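Local coordinates for protein aminotransferase class-III (Ochrobactrum anthropi, PDB 5GHG) that probably transfers amino groups between amines and carbonyl compounds as a pyridoxal-phosphate-dependent omega-transaminase of class III, at residues Gly182-Phe186 against Phe199-Leu203; Pro280-Met285 against Ala298-Arg304; Thr398-Ala403 against Ala418-Thr422; Val408-Arg412 against Ala445-Val450. The protein carries 1 engineered substitution. All blocks are in the same frame, centred on the assembly; numbering follows the deposited sequence.

Contact 1: Gly182-Phe186 against Phe199-Leu203; sequences GCPHF and FATRL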
loop_
_atom_site.group_PDB
_atom_site.type_symbol
_atom_site.label_atom_id
_atom_site.label_comp_id
_atom_site.label_asym_id
_atom_site.label_seq_id
_atom_site.Cartn_x
_atom_site.Cartn_y
_atom_site.Cartn_z
ATOM N N GLY B 182 -27.070 -0.062 5.538
ATOM C CA GLY B 182 -27.397 -1.438 5.222
ATOM C C GLY B 182 -26.789 -1.952 3.922
ATOM O O GLY B 182 -26.462 -1.207 2.993
ATOM N N CYS B 183 -26.661 -3.276 3.854
ATOM C CA CYS B 183 -26.235 -3.946 2.621
ATOM C C CYS B 183 -27.422 -4.069 1.658
ATOM O O CYS B 183 -28.455 -4.620 2.043
ATOM C CB CYS B 183 -25.689 -5.333 2.921
ATOM S SG CYS B 183 -25.251 -6.229 1.414
ATOM N N PRO B 184 -27.291 -3.611 0.382
ATOM C CA PRO B 184 -28.411 -3.703 -0.570
ATOM C C PRO B 184 -28.527 -5.065 -1.238
ATOM O O PRO B 184 -28.493 -5.186 -2.460
ATOM C CB PRO B 184 -28.099 -2.574 -1.566
ATOM C CG PRO B 184 -26.626 -2.451 -1.544
ATOM C CD PRO B 184 -26.150 -2.856 -0.175
ATOM N N HIS B 185 -28.668 -6.119 -0.428
ATOM C CA HIS B 185 -28.769 -7.489 -0.939
ATOM C C HIS B 185 -30.187 -8.004 -0.709
ATOM O O HIS B 185 -30.513 -8.478 0.378
ATOM C CB HIS B 185 -27.759 -8.422 -0.275
ATOM C CG HIS B 185 -27.685 -9.774 -0.933
ATOM N ND1 HIS B 185 -27.048 -10.846 -0.360
ATOM C CD2 HIS B 185 -28.182 -10.221 -2.111
ATOM C CE1 HIS B 185 -27.139 -11.890 -1.159
ATOM N NE2 HIS B 185 -27.821 -11.538 -2.228
ATOM N N PHE B 186 -31.018 -7.922 -1.747
ATOM C CA PHE B 186 -32.444 -8.211 -1.595
ATOM C C PHE B 186 -32.677 -9.648 -1.117
ATOM O O PHE B 186 -33.498 -9.894 -0.225
ATOM C CB PHE B 186 -33.155 -7.936 -2.917
ATOM C CG PHE B 186 -34.634 -8.188 -2.885
ATOM C CD1 PHE B 186 -35.443 -7.551 -1.963
ATOM C CD2 PHE B 186 -35.217 -9.041 -3.820
ATOM C CE1 PHE B 186 -36.819 -7.771 -1.944
ATOM C CE2 PHE B 186 -36.601 -9.265 -3.811
ATOM C CZ PHE B 186 -37.396 -8.625 -2.861
ATOM N N PHE B 199 -37.728 -2.533 -1.268
ATOM C CA PHE B 199 -36.495 -2.700 -0.508
ATOM C C PHE B 199 -35.525 -1.541 -0.788
ATOM O O PHE B 199 -34.883 -1.031 0.122
ATOM C CB PHE B 199 -35.886 -4.057 -0.881
ATOM C CG PHE B 199 -34.533 -4.312 -0.317
ATOM C CD1 PHE B 199 -34.328 -4.339 1.063
ATOM C CD2 PHE B 199 -33.459 -4.579 -1.159
ATOM C CE1 PHE B 199 -33.072 -4.609 1.575
ATOM C CE2 PHE B 199 -32.204 -4.848 -0.634
ATOM C CZ PHE B 199 -32.015 -4.865 0.715
ATOM N N ALA B 200 -35.446 -1.107 -2.041
ATOM C CA ALA B 200 -34.610 0.037 -2.378
ATOM C C ALA B 200 -35.111 1.302 -1.696
ATOM O O ALA B 200 -34.321 2.101 -1.165
ATOM C CB ALA B 200 -34.561 0.222 -3.884
ATOM N N THR B 201 -36.420 1.509 -1.705
ATOM C CA THR B 201 -36.995 2.632 -0.978
ATOM C C THR B 201 -36.646 2.559 0.499
ATOM O O THR B 201 -36.255 3.567 1.108
ATOM C CB THR B 201 -38.514 2.667 -1.197
ATOM O OG1 THR B 201 -38.781 3.036 -2.544
ATOM C CG2 THR B 201 -39.191 3.665 -0.247
ATOM N N ARG B 202 -36.770 1.374 1.107
ATOM C CA ARG B 202 -36.455 1.257 2.523
ATOM C C ARG B 202 -34.971 1.559 2.792
ATOM O O ARG B 202 -34.638 2.174 3.811
ATOM C CB ARG B 202 -36.813 -0.133 3.060
ATOM C CG ARG B 202 -36.335 -0.346 4.486
ATOM C CD ARG B 202 -36.998 -1.531 5.188
ATOM N NE ARG B 202 -36.651 -2.824 4.588
ATOM C CZ ARG B 202 -35.609 -3.563 4.934
ATOM N NH1 ARG B 202 -35.403 -4.747 4.350
ATOM N NH2 ARG B 202 -34.763 -3.126 5.857
ATOM N N LEU B 203 -34.075 1.119 1.909
ATOM C CA LEU B 203 -32.656 1.390 2.119
ATOM C C LEU B 203 -32.355 2.888 2.051
ATOM O O LEU B 203 -31.563 3.407 2.845
ATOM C CB LEU B 203 -31.798 0.645 1.081
ATOM C CG LEU B 203 -31.705 -0.871 1.217
ATOM C CD1 LEU B 203 -31.287 -1.501 -0.099
ATOM C CD2 LEU B 203 -30.741 -1.239 2.309
#
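Phe199 lays its ring into the bend of the loop 182-186, touching the backbone of Cys183, Pro184, His185 and Phe186 with its outer atoms. The ring swings toward the loop because CG stands anti to the backbone N (chi1 173°). Its edge meets Pro184 C and Cys183 O near the ring plane, Cys183 O lying 3.8 Å from Phe199 CZ, while Phe199 CE2 reaches Phe186 N at 3.5 Å. The side chains of Phe186 and Phe199 run alongside each other in opposed directions. Their planes are inclined at 43° and their centroids are 5.6 Å apart, an oblique pairing; Phe186 CD1 comes 3.7 Å from Phe199 CD2. One turn further along the helix, Leu203 CD1 sits over one face of the Phe199 ring, toward its rim, and also touches Pro184 CB at 3.7 Å. The ring is thus wedged between a leucine methyl and the loop backbone. A serine in place of Phe199 would probably open a gap under the loop, leaving Phe186 and Leu203 without their shared aromatic neighbour. An inverse gamma turn centred on Pro184, closed by a weak His185 N to Cys183 O bond, bends the chain here. His185, turned away from the contact, is the N-cap residue of helix 186-189, and its imidazole is hydrogen-bonded to Arg149 and Glu373. The contact packs helix 196-214 against the loop that leaves strand 178-181, an outermost strand of its seven-stranded sheet, while Tyr240 of helix 240-250 touches both Pro184 and Leu203.

Contact 2: Pro280-Met285 against Ala298-Arg304; sequences PDILVM and AFLINER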
loop_
_atom_site.group_PDB
_atom_site.type_symbol
_atom_site.label_atom_id
_atom_site.label_comp_id
_atom_site.label_asym_id
_atom_site.label_seq_id
_atom_site.Cartn_x
_atom_site.Cartn_y
_atom_site.Cartn_z
ATOM N N PRO B 280 -20.715 10.165 -9.473
ATOM C CA PRO B 280 -19.822 10.383 -8.340
ATOM C C PRO B 280 -19.082 11.708 -8.417
ATOM O O PRO B 280 -18.816 12.235 -9.500
ATOM C CB PRO B 280 -18.844 9.208 -8.432
ATOM C CG PRO B 280 -18.842 8.838 -9.894
ATOM C CD PRO B 280 -20.267 9.072 -10.345
ATOM N N ASP B 281 -18.726 12.225 -7.239
ATOM C CA ASP B 281 -17.793 13.340 -7.131
ATOM C C ASP B 281 -16.339 12.884 -7.133
ATOM O O ASP B 281 -15.453 13.658 -7.519
ATOM C CB ASP B 281 -18.065 14.127 -5.844
ATOM C CG ASP B 281 -19.467 14.691 -5.796
ATOM O OD1 ASP B 281 -19.705 15.690 -6.496
ATOM O OD2 ASP B 281 -20.334 14.125 -5.072
ATOM N N ILE B 282 -16.101 11.656 -6.687
ATOM C CA ILE B 282 -14.783 11.052 -6.562
ATOM C C ILE B 282 -14.896 9.623 -7.095
ATOM O O ILE B 282 -15.851 8.911 -6.768
ATOM C CB ILE B 282 -14.297 11.055 -5.097
ATOM C CG1 ILE B 282 -14.270 12.482 -4.533
ATOM C CG2 ILE B 282 -12.918 10.358 -4.944
ATOM C CD1 ILE B 282 -13.878 12.544 -3.055
ATOM N N LEU B 283 -13.925 9.198 -7.899
ATOM C CA LEU B 283 -13.947 7.863 -8.498
ATOM C C LEU B 283 -12.599 7.193 -8.229
ATOM O O LEU B 283 -11.560 7.764 -8.549
ATOM C CB LEU B 283 -14.224 7.930 -10.003
ATOM C CG LEU B 283 -14.571 6.619 -10.695
ATOM C CD1 LEU B 283 -15.473 6.881 -11.889
ATOM C CD2 LEU B 283 -13.317 5.871 -11.134
ATOM N N VAL B 284 -12.631 5.984 -7.664
ATOM C CA VAL B 284 -11.433 5.261 -7.232
ATOM C C VAL B 284 -11.232 4.064 -8.150
ATOM O O VAL B 284 -12.179 3.305 -8.415
ATOM C CB VAL B 284 -11.532 4.817 -5.766
ATOM C CG1 VAL B 284 -10.195 4.190 -5.299
ATOM C CG2 VAL B 284 -11.953 5.972 -4.829
ATOM N N MET B 285 -9.996 3.879 -8.620
ATOM C CA MET B 285 -9.676 2.837 -9.585
ATOM C C MET B 285 -8.433 2.063 -9.146
ATOM O O MET B 285 -7.550 2.603 -8.478
ATOM C CB MET B 285 -9.397 3.421 -10.967
ATOM C CG MET B 285 -10.585 4.096 -11.605
ATOM S SD MET B 285 -10.039 5.340 -12.813
ATOM C CE MET B 285 -9.581 6.706 -11.739
ATOM N N ALA B 298 -5.488 4.809 -8.601
ATOM C CA ALA B 298 -5.725 6.214 -8.904
ATOM C C ALA B 298 -7.087 6.587 -8.363
ATOM O O ALA B 298 -7.979 5.736 -8.261
ATOM C CB ALA B 298 -5.672 6.495 -10.411
ATOM N N PHE B 299 -7.252 7.859 -8.031
ATOM C CA PHE B 299 -8.604 8.377 -7.876
ATOM C C PHE B 299 -8.723 9.699 -8.626
ATOM O O PHE B 299 -7.740 10.431 -8.802
ATOM C CB PHE B 299 -9.022 8.494 -6.413
ATOM C CG PHE B 299 -8.172 9.427 -5.581
ATOM C CD1 PHE B 299 -7.049 8.958 -4.911
ATOM C CD2 PHE B 299 -8.544 10.767 -5.420
ATOM C CE1 PHE B 299 -6.295 9.806 -4.114
ATOM C CE2 PHE B 299 -7.784 11.628 -4.642
ATOM C CZ PHE B 299 -6.660 11.154 -3.985
ATOM N N LEU B 300 -9.927 9.961 -9.115
ATOM C CA LEU B 300 -10.264 11.198 -9.804
ATOM C C LEU B 300 -11.188 12.016 -8.913
ATOM O O LEU B 300 -12.040 11.453 -8.206
ATOM C CB LEU B 300 -10.976 10.898 -11.119
ATOM C CG LEU B 300 -10.122 10.246 -12.216
ATOM C CD1 LEU B 300 -11.021 9.577 -13.233
ATOM C CD2 LEU B 300 -9.324 11.337 -12.881
ATOM N N ILE B 301 -11.045 13.340 -8.968
ATOM C CA ILE B 301 -11.974 14.217 -8.269
ATOM C C ILE B 301 -12.501 15.264 -9.234
ATOM O O ILE B 301 -11.802 15.687 -10.167
ATOM C CB ILE B 301 -11.329 14.894 -7.035
ATOM C CG1 ILE B 301 -10.228 15.839 -7.467
ATOM C CG2 ILE B 301 -10.771 13.842 -6.073
ATOM C CD1 ILE B 301 -9.646 16.629 -6.316
ATOM N N ASN B 302 -13.738 15.697 -9.004
ATOM C CA ASN B 302 -14.320 16.689 -9.898
ATOM C C ASN B 302 -13.988 18.096 -9.404
ATOM O O ASN B 302 -13.263 18.288 -8.412
ATOM C CB ASN B 302 -15.810 16.448 -10.072
ATOM C CG ASN B 302 -16.609 16.660 -8.802
ATOM O OD1 ASN B 302 -16.093 17.120 -7.794
ATOM N ND2 ASN B 302 -17.885 16.344 -8.861
ATOM N N GLU B 303 -14.489 19.105 -10.120
ATOM C CA GLU B 303 -14.151 20.479 -9.777
ATOM C C GLU B 303 -14.785 20.891 -8.442
ATOM O O GLU B 303 -14.171 21.619 -7.661
ATOM C CB GLU B 303 -14.589 21.422 -10.903
ATOM C CG GLU B 303 -14.142 22.872 -10.703
ATOM C CD GLU B 303 -12.625 23.031 -10.703
ATOM O OE1 GLU B 303 -12.139 23.973 -10.054
ATOM O OE2 GLU B 303 -11.904 22.209 -11.345
ATOM N N ARG B 304 -15.995 20.416 -8.173
ATOM C CA ARG B 304 -16.636 20.664 -6.895
ATOM C C ARG B 304 -15.722 20.281 -5.734
ATOM O O ARG B 304 -15.559 21.040 -4.778
ATOM C CB ARG B 304 -17.952 19.884 -6.819
ATOM C CG ARG B 304 -18.680 19.936 -5.486
ATOM C CD ARG B 304 -19.772 18.896 -5.458
ATOM N NE ARG B 304 -20.593 18.959 -4.252
ATOM C CZ ARG B 304 -21.543 18.084 -3.952
ATOM N NH1 ARG B 304 -21.784 17.058 -4.763
ATOM N NH2 ARG B 304 -22.249 18.233 -2.839
HETATM O O HOH W 1 -22.791 14.469 -5.546
#
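Asp281 OD1 is gripped by two side chains from across the hairpin. Arg304 NH1 forms a salt bridge with it at 3.0 Å, arriving on the syn side but 32° out of the carboxylate plane. Asn302 ND2 donates to the same oxygen at 3.1 Å from the anti side, nearer the plane. Carboxylate and guanidinium are steeply turned, 77° apart, and OD1 lies at the guanidinium edge. Asp281 OD2 accepts from the backbone N of Leu255 and from a water that also makes a weak bond to Arg304 NH1. Asn302, an N-cap residue, has CG between its backbone N and carbonyl carbon (chi1 66°), which sets the amide between two partners, ND2 turned to Asp281 and OD1 to Val305 N. Antiparallel strands 282-285 and 298-301 follow, with Leu283-Leu300 and Met285-Ala298 as hydrogen-bonded pairs; Leu300 N donates to Leu283 O at 2.8 Å. On the face bearing Leu283 and Leu300, Met285 bends at chi3 and brings CE to within 3.5 Å of Leu300 CD1. On the other face, Ile282 and Ile301 lie side by side, while Val284 CG2 meets Phe299 CB at 4.2 Å. Val284 and Phe299 pack on helix 118-135, whose Asn122 lies in the cofactor pocket. An apolar, backbone-bonded ladder thus ends in a polar cluster where both Asp281 oxygens have several donors, among them Arg304, Asn302 and Leu255 N, consistent with a buried charge that is paid for.

Contact 3: Thr398-Ala403 against Ala418-Thr422; sequences TGALGA and AMGDT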
loop_
_atom_site.group_PDB
_atom_site.type_symbol
_atom_site.label_atom_id
_atom_site.label_comp_id
_atom_site.label_asym_id
_atom_site.label_seq_id
_atom_site.Cartn_x
_atom_site.Cartn_y
_atom_site.Cartn_z
ATOM N N THR B 398 -22.326 -21.671 8.045
ATOM C CA THR B 398 -22.358 -20.975 6.766
ATOM C C THR B 398 -20.931 -20.783 6.268
ATOM O O THR B 398 -20.049 -20.388 7.026
ATOM C CB THR B 398 -23.080 -19.632 6.911
ATOM O OG1 THR B 398 -24.474 -19.889 7.108
ATOM C CG2 THR B 398 -22.910 -18.791 5.645
ATOM N N GLY B 399 -20.698 -21.111 4.997
ATOM C CA GLY B 399 -19.371 -21.119 4.419
ATOM C C GLY B 399 -18.855 -22.516 4.129
ATOM O O GLY B 399 -18.006 -22.682 3.245
ATOM N N ALA B 400 -19.357 -23.526 4.842
ATOM C CA ALA B 400 -18.897 -24.882 4.597
ATOM C C ALA B 400 -19.318 -25.365 3.200
ATOM O O ALA B 400 -18.547 -26.036 2.504
ATOM C CB ALA B 400 -19.424 -25.828 5.673
ATOM N N LEU B 401 -20.545 -25.045 2.786
ATOM C CA LEU B 401 -21.009 -25.489 1.485
ATOM C C LEU B 401 -20.212 -24.810 0.362
ATOM O O LEU B 401 -19.780 -25.475 -0.592
ATOM C CB LEU B 401 -22.508 -25.229 1.342
ATOM C CG LEU B 401 -23.273 -25.670 0.108
ATOM C CD1 LEU B 401 -23.126 -27.173 -0.118
ATOM C CD2 LEU B 401 -24.756 -25.291 0.267
ATOM N N GLY B 402 -19.970 -23.510 0.489
ATOM C CA GLY B 402 -19.125 -22.819 -0.476
ATOM C C GLY B 402 -17.718 -23.376 -0.557
ATOM O O GLY B 402 -17.178 -23.563 -1.649
ATOM N N ALA B 403 -17.104 -23.649 0.589
ATOM C CA ALA B 403 -15.765 -24.231 0.590
ATOM C C ALA B 403 -15.758 -25.614 -0.057
ATOM O O ALA B 403 -14.842 -25.945 -0.829
ATOM C CB ALA B 403 -15.210 -24.313 2.019
ATOM N N ALA B 418 -14.703 -18.609 -2.946
ATOM C CA ALA B 418 -15.853 -18.820 -2.081
ATOM C C ALA B 418 -15.937 -17.624 -1.145
ATOM O O ALA B 418 -15.041 -17.411 -0.312
ATOM C CB ALA B 418 -15.729 -20.120 -1.287
ATOM N N MET B 419 -16.996 -16.843 -1.281
ATOM C CA MET B 419 -17.267 -15.757 -0.340
ATOM C C MET B 419 -18.409 -16.259 0.534
ATOM O O MET B 419 -19.593 -16.139 0.188
ATOM C CB MET B 419 -17.603 -14.482 -1.099
ATOM C CG MET B 419 -16.563 -14.207 -2.188
ATOM S SD MET B 419 -17.072 -13.025 -3.443
ATOM C CE MET B 419 -15.999 -11.693 -3.032
ATOM N N GLY B 420 -18.059 -16.858 1.669
ATOM C CA GLY B 420 -19.051 -17.607 2.401
ATOM C C GLY B 420 -19.560 -18.744 1.511
ATOM O O GLY B 420 -18.778 -19.540 0.990
ATOM N N ASP B 421 -20.873 -18.830 1.327
ATOM C CA ASP B 421 -21.451 -19.859 0.474
ATOM C C ASP B 421 -21.735 -19.368 -0.941
ATOM O O ASP B 421 -22.434 -20.040 -1.693
ATOM C CB ASP B 421 -22.724 -20.435 1.120
ATOM C CG ASP B 421 -22.415 -21.313 2.325
ATOM O OD1 ASP B 421 -21.275 -21.831 2.383
ATOM O OD2 ASP B 421 -23.279 -21.490 3.201
ATOM N N THR B 422 -21.181 -18.225 -1.332
ATOM C CA THR B 422 -21.294 -17.727 -2.690
ATOM C C THR B 422 -20.020 -18.041 -3.460
ATOM O O THR B 422 -18.921 -17.711 -3.008
ATOM C CB THR B 422 -21.561 -16.209 -2.707
ATOM O OG1 THR B 422 -22.795 -15.931 -2.030
ATOM C CG2 THR B 422 -21.658 -15.687 -4.148
HETATM O O HOH W 2 -16.638 -20.450 2.235
HETATM O O HOH W 3 -22.691 -23.935 4.455
#
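The carboxylate of Asp421 overlaps the first turn of helix 400-411, against the backbone of Gly399 and Gly402 and beside the Thr398 methyl. With CG anti to its own carbonyl carbon (chi1 -72°), the group reaches the turn where, as modelled, Gly402 N donates to OD1 at 2.8 Å in a nearly straight bond of 167°. Gly399 N offers a second, weak bond to OD1; this oxygen is modelled too close to a neighbour, so the geometry of both bonds is tentative. Water bridges Asp421 OD2 and Leu401 N, while Thr398 CG2 lies 3.7 Å from OD2. Gly402 CA comes to 3.6 Å from Gly420 O; a side chain at Gly402 would collide with this oxygen and with Asp421 CA. Ala418 CB packs beside Gly402 O, and another water donates to both Gly399 O and Gly420 O. Met419 to Thr422 form a type II' turn between strands 414-419 and 422-425, with Gly420 at its positive-phi corner. An alanine at Asp421 is likely to leave Gly402 N without its carboxylate mate and the helix start without a neighbouring negative charge. A hairpin turn thus lends its acid to the N-terminal turn of a helix, where the positive end of the dipole would probably stabilise the ionised form.

Contact 4: Val408-Arg412 against Ala445-Val450; sequences VLQER and ATLNDV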
loop_
_atom_site.group_PDB
_atom_site.type_symbol
_atom_site.label_atom_id
_atom_site.label_comp_id
_atom_site.label_asym_id
_atom_site.label_seq_id
_atom_site.Cartn_x
_atom_site.Cartn_y
_atom_site.Cartn_z
ATOM N N VAL B 408 -14.175 -28.741 -5.122
ATOM C CA VAL B 408 -14.513 -29.628 -6.230
ATOM C C VAL B 408 -14.334 -28.913 -7.566
ATOM O O VAL B 408 -13.810 -29.480 -8.529
ATOM C CB VAL B 408 -15.947 -30.165 -6.074
ATOM C CG1 VAL B 408 -16.367 -30.894 -7.356
ATOM C CG2 VAL B 408 -16.032 -31.094 -4.897
ATOM N N LEU B 409 -14.755 -27.653 -7.637
ATOM C CA LEU B 409 -14.579 -26.897 -8.866
ATOM C C LEU B 409 -13.092 -26.785 -9.236
ATOM O O LEU B 409 -12.730 -26.890 -10.417
ATOM C CB LEU B 409 -15.211 -25.516 -8.720
ATOM C CG LEU B 409 -15.355 -24.602 -9.913
ATOM C CD1 LEU B 409 -16.069 -25.281 -11.063
ATOM C CD2 LEU B 409 -16.117 -23.339 -9.500
ATOM N N GLN B 410 -12.222 -26.590 -8.241
ATOM C CA GLN B 410 -10.788 -26.558 -8.504
ATOM C C GLN B 410 -10.270 -27.911 -9.006
ATOM O O GLN B 410 -9.399 -27.965 -9.879
ATOM C CB GLN B 410 -10.024 -26.124 -7.248
ATOM C CG GLN B 410 -8.502 -26.037 -7.434
ATOM C CD GLN B 410 -7.821 -25.522 -6.175
ATOM O OE1 GLN B 410 -8.282 -24.548 -5.580
ATOM N NE2 GLN B 410 -6.771 -26.202 -5.723
ATOM N N GLU B 411 -10.803 -29.011 -8.465
ATOM C CA GLU B 411 -10.483 -30.328 -9.008
ATOM C C GLU B 411 -10.870 -30.432 -10.482
ATOM O O GLU B 411 -10.216 -31.141 -11.248
ATOM C CB GLU B 411 -11.206 -31.432 -8.233
ATOM C CG GLU B 411 -10.770 -31.643 -6.810
ATOM C CD GLU B 411 -11.581 -32.759 -6.143
ATOM O OE1 GLU B 411 -12.442 -32.449 -5.271
ATOM O OE2 GLU B 411 -11.416 -33.945 -6.551
ATOM N N ARG B 412 -11.954 -29.781 -10.878
ATOM C CA ARG B 412 -12.405 -29.778 -12.251
ATOM C C ARG B 412 -11.732 -28.682 -13.090
ATOM O O ARG B 412 -12.188 -28.394 -14.201
ATOM C CB ARG B 412 -13.928 -29.627 -12.302
ATOM C CG ARG B 412 -14.653 -30.895 -11.874
ATOM C CD ARG B 412 -16.156 -30.717 -11.779
ATOM N NE ARG B 412 -16.846 -31.990 -11.557
ATOM C CZ ARG B 412 -17.181 -32.824 -12.532
ATOM N NH1 ARG B 412 -16.895 -32.517 -13.805
ATOM N NH2 ARG B 412 -17.805 -33.956 -12.237
ATOM N N ALA B 445 -21.541 -29.477 -13.225
ATOM C CA ALA B 445 -21.105 -30.805 -12.799
ATOM C C ALA B 445 -20.664 -30.796 -11.336
ATOM O O ALA B 445 -20.892 -31.762 -10.603
ATOM C CB ALA B 445 -19.976 -31.299 -13.703
ATOM N N THR B 446 -20.017 -29.714 -10.907
ATOM C CA THR B 446 -19.635 -29.556 -9.507
ATOM C C THR B 446 -20.854 -29.615 -8.591
ATOM O O THR B 446 -20.843 -30.298 -7.563
ATOM C CB THR B 446 -18.914 -28.221 -9.297
ATOM O OG1 THR B 446 -17.630 -28.267 -9.924
ATOM C CG2 THR B 446 -18.734 -27.956 -7.828
ATOM N N LEU B 447 -21.903 -28.870 -8.937
ATOM C CA LEU B 447 -23.084 -28.851 -8.080
ATOM C C LEU B 447 -23.747 -30.231 -8.035
ATOM O O LEU B 447 -24.236 -30.646 -6.987
ATOM C CB LEU B 447 -24.064 -27.792 -8.558
ATOM C CG LEU B 447 -23.488 -26.376 -8.448
ATOM C CD1 LEU B 447 -24.504 -25.339 -8.883
ATOM C CD2 LEU B 447 -23.011 -26.097 -7.040
ATOM N N ASN B 448 -23.755 -30.949 -9.160
ATOM C CA ASN B 448 -24.282 -32.319 -9.150
ATOM C C ASN B 448 -23.443 -33.237 -8.261
ATOM O O ASN B 448 -23.986 -34.031 -7.489
ATOM C CB ASN B 448 -24.368 -32.854 -10.572
ATOM C CG ASN B 448 -25.460 -32.176 -11.364
ATOM O OD1 ASN B 448 -26.383 -31.598 -10.781
ATOM N ND2 ASN B 448 -25.366 -32.208 -12.672
ATOM N N ASP B 449 -22.110 -33.141 -8.358
ATOM C CA ASP B 449 -21.234 -33.936 -7.500
ATOM C C ASP B 449 -21.492 -33.642 -6.024
ATOM O O ASP B 449 -21.583 -34.564 -5.204
ATOM C CB ASP B 449 -19.769 -33.662 -7.813
ATOM C CG ASP B 449 -19.291 -34.377 -9.068
ATOM O OD1 ASP B 449 -20.062 -35.200 -9.609
ATOM O OD2 ASP B 449 -18.125 -34.103 -9.500
ATOM N N VAL B 450 -21.560 -32.363 -5.661
ATOM C CA VAL B 450 -21.749 -31.996 -4.273
ATOM C C VAL B 450 -23.114 -32.489 -3.780
ATOM O O VAL B 450 -23.240 -33.012 -2.668
ATOM C CB VAL B 450 -21.605 -30.471 -4.087
ATOM C CG1 VAL B 450 -21.970 -30.091 -2.673
ATOM C CG2 VAL B 450 -20.163 -30.032 -4.396
HETATM O O HOH W 4 -15.733 -33.761 -9.070
#
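Arg412 sends CG anti to its carbonyl carbon (chi1 -73°) and runs extended from CG to NE, carrying its guanidinium across to helix 433-455; Asp449, with a similar first torsion (chi1 -78°), comes from the opposite direction to meet it. The grip is side-on but converges on one oxygen: Asp449 OD2 takes NH2 of Arg412 at 2.8 Å and NE of Arg412 at 3.2 Å. OD2 lies in the guanidinium plane, whereas both nitrogens approach it from the same face of the carboxylate, whose plane is 43° from that of the guanidinium. A water donates to OD2 as well and accepts weakly from NE. The Ala445 methyl sits over the centre of one guanidinium face, with CB 3.4 Å from Arg412 CZ, restricting movement of the flat group on that side. Below the salt bridge, Thr446 OG1 faces Arg412 CD at 3.4 Å and Leu409 CD1 at 3.6 Å, yet its hydrogen bond is within its own helix, to Ala442 O. The Thr446 methyl CG2 and Val408 CG1 pass at 3.8 Å, their side chains pointing opposite ways, and Val408 CG2 looks toward Val450 CG2. Leu409 also packs on Val414 and Ser416. This is helix-helix packing with an apolar strip bordered by an exposed arginine salt bridge, joining the end of helix 400-411 to the C-terminal helix 433-455 in the class-III aminotransferase fold.

Overall arrangement
Contacts 3 and 4 share helix 400-411, one at its start and the other at its end; their centres are 14 Å apart, and they touch where Leu401 CD1 packs 4.0 Å from Val450 CG1. Contacts 1 and 2, with centres 25 Å apart, belong to the sheet running from strand 111-115 to strand 178-181, while contact 3 borders the sheet that holds strands 414-419 and 422-425. Contact 2 is close to the cofactor: the Val284 side chain is about 6 Å from the bound PMP, against about 13 Å for Pro184 of contact 1. Contacts 2 and 4 lie on opposite sides of the chain's centre, 42 Å between centres. Contact 1 approaches contact 3 to about 6 Å between nearest atoms without touching.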